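Local coordinates for magnesium and cobalt efflux protein (Bordetella parapertussis, PDB 3JTF) that binds AMP in its pair of CBS domains and probably takes part in magnesium and cobalt ion transport, at residues B[41-46]-B[50-55]. Numbering follows the deposited sequence.
Sequences FPVYED and NIIGIL
Val43 N donates to Gly53 O at 2.8 Å and Val43 O accepts the N-H of Ile52 in the antiparallel beta hairpin of the first CBS domain, so that Ile52 and Gly53 together sit across from Val43 as a beta bulge. Beyond the bulge the pairing shifts by one residue, from Pro42 with Ile54 to Tyr44 with Ile51.

The Val43 side chain spans this irregularity. Its CB lies 3.7 Å from Gly53 O, and from there the two methyls diverge. With CG1 anti to the backbone N (chi1 178°), that methyl packs against Ile52, 3.8 Å from its CG1 and almost as near its CD1. CG2 reaches the other way along the strand, to 3.7 Å from Leu55 CB, and it also touches Leu55 N. The same face carries Phe41, whose backbone N and O both bond to Leu55.

On the other face of the sheet, Ile51 and Ile54 each bring a CD1 methyl to Pro42 CB. Pro42 itself touches the bound AMP, so this face of the hairpin contributes to the nucleotide pocket. Near the turn, the extended Glu45 side chain crosses Ile52, its OE1 passing 4.1 Å from Ile52 CD1 and held in a salt bridge by Arg72. Glu45 O accepts Asn50 ND2 at 2.9 Å, the oxygen lying only 8° out of the asparagine amide plane.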
loop_
_atom_site.group_PDB
_atom_site.type_symbol
_atom_site.label_atom_id
_atom_site.label_comp_id
_atom_site.label_asym_id
_atom_site.label_seq_id
_atom_site.Cartn_x
_atom_site.Cartn_y
_atom_site.Cartn_z
ATOM N N PHE B 41 -3.295 4.731 -8.268
ATOM C CA PHE B 41 -4.259 4.819 -9.368
ATOM C C PHE B 41 -3.556 5.232 -10.626
ATOM O O PHE B 41 -2.895 6.273 -10.648
ATOM C CB PHE B 41 -5.354 5.822 -9.027
ATOM C CG PHE B 41 -6.061 5.502 -7.758
ATOM C CD1 PHE B 41 -5.530 5.907 -6.535
ATOM C CD2 PHE B 41 -7.217 4.745 -7.775
ATOM C CE1 PHE B 41 -6.133 5.574 -5.360
ATOM C CE2 PHE B 41 -7.861 4.420 -6.613
ATOM C CZ PHE B 41 -7.316 4.822 -5.377
ATOM N N PRO B 42 -3.670 4.420 -11.682
ATOM C CA PRO B 42 -3.362 4.992 -12.986
ATOM C C PRO B 42 -4.258 6.184 -13.299
ATOM O O PRO B 42 -5.427 6.170 -12.968
ATOM C CB PRO B 42 -3.622 3.845 -13.971
ATOM C CG PRO B 42 -3.715 2.601 -13.121
ATOM C CD PRO B 42 -4.279 3.091 -11.809
ATOM N N VAL B 43 -3.662 7.194 -13.916
ATOM C CA VAL B 43 -4.320 8.439 -14.252
ATOM C C VAL B 43 -4.399 8.605 -15.743
ATOM O O VAL B 43 -3.424 8.319 -16.462
ATOM C CB VAL B 43 -3.561 9.632 -13.615
ATOM C CG1 VAL B 43 -4.221 10.969 -14.017
ATOM C CG2 VAL B 43 -3.542 9.466 -12.066
ATOM N N TYR B 44 -5.580 8.984 -16.237
ATOM C CA TYR B 44 -5.728 9.252 -17.655
ATOM C C TYR B 44 -6.215 10.659 -17.948
ATOM O O TYR B 44 -6.638 11.381 -17.079
ATOM C CB TYR B 44 -6.642 8.220 -18.327
ATOM C CG TYR B 44 -8.105 8.368 -17.994
ATOM C CD1 TYR B 44 -8.934 9.173 -18.764
ATOM C CD2 TYR B 44 -8.659 7.691 -16.904
ATOM C CE1 TYR B 44 -10.311 9.302 -18.464
ATOM C CE2 TYR B 44 -10.015 7.781 -16.607
ATOM C CZ TYR B 44 -10.835 8.582 -17.377
ATOM O OH TYR B 44 -12.182 8.685 -17.061
ATOM N N GLU B 45 -6.152 11.013 -19.222
ATOM C CA GLU B 45 -6.697 12.273 -19.705
ATOM C C GLU B 45 -7.329 12.048 -21.046
ATOM O O GLU B 45 -6.729 11.417 -21.941
ATOM C CB GLU B 45 -5.621 13.368 -19.751
ATOM C CG GLU B 45 -6.181 14.802 -19.991
ATOM C CD GLU B 45 -5.128 15.872 -19.712
ATOM O OE1 GLU B 45 -3.950 15.495 -19.508
ATOM O OE2 GLU B 45 -5.469 17.073 -19.686
ATOM N N ASP B 46 -8.570 12.532 -21.167
ATOM C CA ASP B 46 -9.360 12.490 -22.392
ATOM C C ASP B 46 -9.857 11.112 -22.857
ATOM O O ASP B 46 -10.959 11.033 -23.427
ATOM C CB ASP B 46 -8.649 13.213 -23.549
ATOM C CG ASP B 46 -8.489 14.715 -23.293
ATOM O OD1 ASP B 46 -9.507 15.422 -23.104
ATOM O OD2 ASP B 46 -7.338 15.210 -23.300
ATOM N N ASN B 50 -5.414 6.623 -22.466
ATOM C CA ASN B 50 -4.376 7.664 -22.526
ATOM C C ASN B 50 -3.823 7.924 -21.101
ATOM O O ASN B 50 -4.076 8.972 -20.470
ATOM C CB ASN B 50 -4.922 8.926 -23.185
ATOM C CG ASN B 50 -3.840 9.958 -23.460
ATOM O OD1 ASN B 50 -2.747 9.606 -23.840
ATOM N ND2 ASN B 50 -4.139 11.228 -23.233
ATOM N N ILE B 51 -3.075 6.943 -20.618
ATOM C CA ILE B 51 -2.533 6.935 -19.293
ATOM C C ILE B 51 -1.366 7.912 -19.225
ATOM O O ILE B 51 -0.432 7.836 -20.037
ATOM C CB ILE B 51 -1.997 5.539 -18.910
ATOM C CG1 ILE B 51 -3.103 4.512 -18.896
ATOM C CG2 ILE B 51 -1.300 5.556 -17.488
ATOM C CD1 ILE B 51 -4.148 4.772 -17.927
ATOM N N ILE B 52 -1.422 8.846 -18.290
ATOM C CA ILE B 52 -0.385 9.875 -18.190
ATOM C C ILE B 52 0.466 9.664 -16.934
ATOM O O ILE B 52 1.342 10.460 -16.649
ATOM C CB ILE B 52 -0.980 11.301 -18.228
ATOM C CG1 ILE B 52 -2.016 11.501 -17.123
ATOM C CG2 ILE B 52 -1.609 11.620 -19.637
ATOM C CD1 ILE B 52 -2.235 12.971 -16.761
ATOM N N GLY B 53 0.183 8.601 -16.187
ATOM C CA GLY B 53 0.953 8.235 -15.047
ATOM C C GLY B 53 0.179 7.564 -13.925
ATOM O O GLY B 53 -0.923 7.082 -14.137
ATOM N N ILE B 54 0.796 7.525 -12.750
ATOM C CA ILE B 54 0.262 6.900 -11.556
ATOM C C ILE B 54 0.215 7.908 -10.420
ATOM O O ILE B 54 1.172 8.634 -10.190
ATOM C CB ILE B 54 1.137 5.741 -11.065
ATOM C CG1 ILE B 54 1.462 4.779 -12.216
ATOM C CG2 ILE B 54 0.440 5.019 -9.840
ATOM C CD1 ILE B 54 0.265 4.002 -12.777
ATOM N N LEU B 55 -0.918 7.971 -9.729
ATOM C CA LEU B 55 -1.048 8.845 -8.569
ATOM C C LEU B 55 -1.067 7.972 -7.324
ATOM O O LEU B 55 -1.841 7.021 -7.243
ATOM C CB LEU B 55 -2.339 9.668 -8.621
ATOM C CG LEU B 55 -2.586 10.616 -7.418
ATOM C CD1 LEU B 55 -1.548 11.777 -7.443
ATOM C CD2 LEU B 55 -3.982 11.171 -7.524
#